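Local coordinates for Serine/threonine-protein kinase Tel1 (Chaetomium thermophilum, PDB 6SKY) that probably acts as a DNA-damage-sensing serine/threonine kinase that transfers phosphate from ATP to protein substrates and so activates checkpoint signalling, at residues 1919-1922 with 1928-1931. Numbering follows the deposited sequence.
Sequences EIFE and DAYY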
ATOM      1  N   GLU A1919      31.342  -7.039   3.585  1.00 39.61           N
ATOM      2  CA  GLU A1919      31.493  -7.392   4.988  1.00 39.61           C
ATOM      3  C   GLU A1919      31.619  -6.160   5.864  1.00 39.61           C
ATOM      4  O   GLU A1919      31.200  -6.185   7.022  1.00 39.61           O
ATOM      5  CB  GLU A1919      32.706  -8.292   5.172  1.00 39.61           C
ATOM      6  CG  GLU A1919      32.763  -8.947   6.525  1.00 39.61           C
ATOM      7  CD  GLU A1919      33.946  -9.875   6.673  1.00 39.61           C
ATOM      8  OE1 GLU A1919      34.679 -10.058   5.679  1.00 39.61           O
ATOM      9  OE2 GLU A1919      34.146 -10.419   7.781  1.00 39.61           O
ATOM     10  N   ILE A1920      32.191  -5.077   5.339  1.00 31.71           N
ATOM     11  CA  ILE A1920      32.231  -3.831   6.095  1.00 31.71           C
ATOM     12  C   ILE A1920      30.827  -3.271   6.274  1.00 31.71           C
ATOM     13  O   ILE A1920      30.410  -2.949   7.389  1.00 31.71           O
ATOM     14  CB  ILE A1920      33.150  -2.811   5.409  1.00 31.71           C
ATOM     15  CG1 ILE A1920      34.594  -3.272   5.450  1.00 31.71           C
ATOM     16  CG2 ILE A1920      33.028  -1.471   6.069  1.00 31.71           C
ATOM     17  CD1 ILE A1920      35.483  -2.469   4.580  1.00 31.71           C
ATOM     18  N   PHE A1921      30.076  -3.144   5.184  1.00 32.99           N
ATOM     19  CA  PHE A1921      28.786  -2.470   5.252  1.00 32.99           C
ATOM     20  C   PHE A1921      27.698  -3.304   5.904  1.00 32.99           C
ATOM     21  O   PHE A1921      26.711  -2.734   6.371  1.00 32.99           O
ATOM     22  CB  PHE A1921      28.341  -2.045   3.860  1.00 32.99           C
ATOM     23  CG  PHE A1921      28.986  -0.790   3.395  1.00 32.99           C
ATOM     24  CD1 PHE A1921      29.234   0.232   4.279  1.00 32.99           C
ATOM     25  CD2 PHE A1921      29.356  -0.629   2.087  1.00 32.99           C
ATOM     26  CE1 PHE A1921      29.829   1.380   3.861  1.00 32.99           C
ATOM     27  CE2 PHE A1921      29.957   0.521   1.671  1.00 32.99           C
ATOM     28  CZ  PHE A1921      30.193   1.521   2.553  1.00 32.99           C
ATOM     29  N   GLU A1922      27.843  -4.626   5.955  1.00 36.37           N
ATOM     30  CA  GLU A1922      26.880  -5.417   6.708  1.00 36.37           C
ATOM     31  C   GLU A1922      26.994  -5.174   8.203  1.00 36.37           C
ATOM     32  O   GLU A1922      26.016  -5.352   8.933  1.00 36.37           O
ATOM     33  CB  GLU A1922      27.074  -6.899   6.422  1.00 36.37           C
ATOM     34  CG  GLU A1922      26.515  -7.362   5.113  1.00 36.37           C
ATOM     35  CD  GLU A1922      26.995  -8.746   4.749  1.00 36.37           C
ATOM     36  OE1 GLU A1922      27.793  -9.319   5.518  1.00 36.37           O
ATOM     37  OE2 GLU A1922      26.584  -9.263   3.693  1.00 36.37           O
ATOM     38  N   ASP A1928      21.751   3.432   6.855  1.00 29.50           N
ATOM     39  CA  ASP A1928      21.588   3.611   5.421  1.00 29.50           C
ATOM     40  C   ASP A1928      22.792   3.226   4.582  1.00 29.50           C
ATOM     41  O   ASP A1928      22.664   3.166   3.362  1.00 29.50           O
ATOM     42  CB  ASP A1928      21.241   5.069   5.106  1.00 29.50           C
ATOM     43  CG  ASP A1928      20.066   5.574   5.898  1.00 29.50           C
ATOM     44  OD1 ASP A1928      19.160   4.776   6.197  1.00 29.50           O
ATOM     45  OD2 ASP A1928      20.048   6.776   6.223  1.00 29.50           O
ATOM     46  N   ALA A1929      23.951   2.974   5.182  1.00 30.57           N
ATOM     47  CA  ALA A1929      25.161   2.808   4.384  1.00 30.57           C
ATOM     48  C   ALA A1929      25.104   1.556   3.520  1.00 30.57           C
ATOM     49  O   ALA A1929      25.552   1.570   2.369  1.00 30.57           O
ATOM     50  CB  ALA A1929      26.379   2.775   5.296  1.00 30.57           C
ATOM     51  N   TYR A1930      24.544   0.472   4.058  1.00 32.73           N
ATOM     52  CA  TYR A1930      24.473  -0.795   3.341  1.00 32.73           C
ATOM     53  C   TYR A1930      23.856  -0.652   1.963  1.00 32.73           C
ATOM     54  O   TYR A1930      24.240  -1.367   1.035  1.00 32.73           O
ATOM     55  CB  TYR A1930      23.666  -1.791   4.163  1.00 32.73           C
ATOM     56  CG  TYR A1930      23.441  -3.120   3.498  1.00 32.73           C
ATOM     57  CD1 TYR A1930      24.428  -4.085   3.489  1.00 32.73           C
ATOM     58  CD2 TYR A1930      22.233  -3.419   2.895  1.00 32.73           C
ATOM     59  CE1 TYR A1930      24.229  -5.295   2.892  1.00 32.73           C
ATOM     60  CE2 TYR A1930      22.026  -4.627   2.294  1.00 32.73           C
ATOM     61  CZ  TYR A1930      23.025  -5.562   2.298  1.00 32.73           C
ATOM     62  OH  TYR A1930      22.827  -6.777   1.701  1.00 32.73           O
ATOM     63  N   TYR A1931      22.905   0.259   1.806  1.00 29.61           N
ATOM     64  CA  TYR A1931      22.175   0.392   0.557  1.00 29.61           C
ATOM     65  C   TYR A1931      22.969   1.092  -0.527  1.00 29.61           C
ATOM     66  O   TYR A1931      22.496   1.166  -1.660  1.00 29.61           O
ATOM     67  CB  TYR A1931      20.876   1.144   0.799  1.00 29.61           C
ATOM     68  CG  TYR A1931      20.010   0.485   1.825  1.00 29.61           C
ATOM     69  CD1 TYR A1931      19.044  -0.421   1.460  1.00 29.61           C
ATOM     70  CD2 TYR A1931      20.169   0.759   3.162  1.00 29.61           C
ATOM     71  CE1 TYR A1931      18.259  -1.029   2.397  1.00 29.61           C
ATOM     72  CE2 TYR A1931      19.391   0.156   4.105  1.00 29.61           C
ATOM     73  CZ  TYR A1931      18.438  -0.738   3.719  1.00 29.61           C
ATOM     74  OH  TYR A1931      17.654  -1.340   4.666  1.00 29.61           O
TER
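Phe1921 and Glu1922 of helix 1916-1923 pack on Ala1929 and Tyr1930 in a compact contact of the FAT region, an alpha-solenoid. The connection after that helix turns into a short 3-10 segment at Tyr1930 and leads toward helix 1939-1948. No hydrogen bond joins the two segments; the contact between them is mostly apolar and van der Waals. Their backbones come close, with Phe1921 CA 5.0 Å from Tyr1930 CA.

The CB of Phe1921 points toward 1928-1931, and its ring meets the Ala1929 methyl with one ortho and one meta carbon, CD1 and CE1, each 4.0 Å from Ala1929 CB. The backbone O of Ala1929 sits over the centre of one face of the Phe1921 ring, 4.2 Å above the plane. Leu1888 of helix 1884-1898 and Thr2811, in the loop before helix 2816-2828, also touch Phe1921.

Tyr1930 lies alongside Glu1922, and the two side chains run the same way. CG of Tyr1930 is anti to the backbone N (chi1 176°), which carries the ring alongside the Glu1922 side chain. The Tyr1930 ring also stacks with that of Tyr1948, in helix 1939-1948. Asp1928 forms salt bridges to Arg2642 and Arg2819, tying 1928-1931 to the kinase part. The Phe1921 carbonyl O approaches the edge of the Tyr1930 ring, 3.9 Å from Tyr1930 CD1. Further out, the aliphatic Glu1922 CG rests 3.8 Å from Tyr1930 CE1.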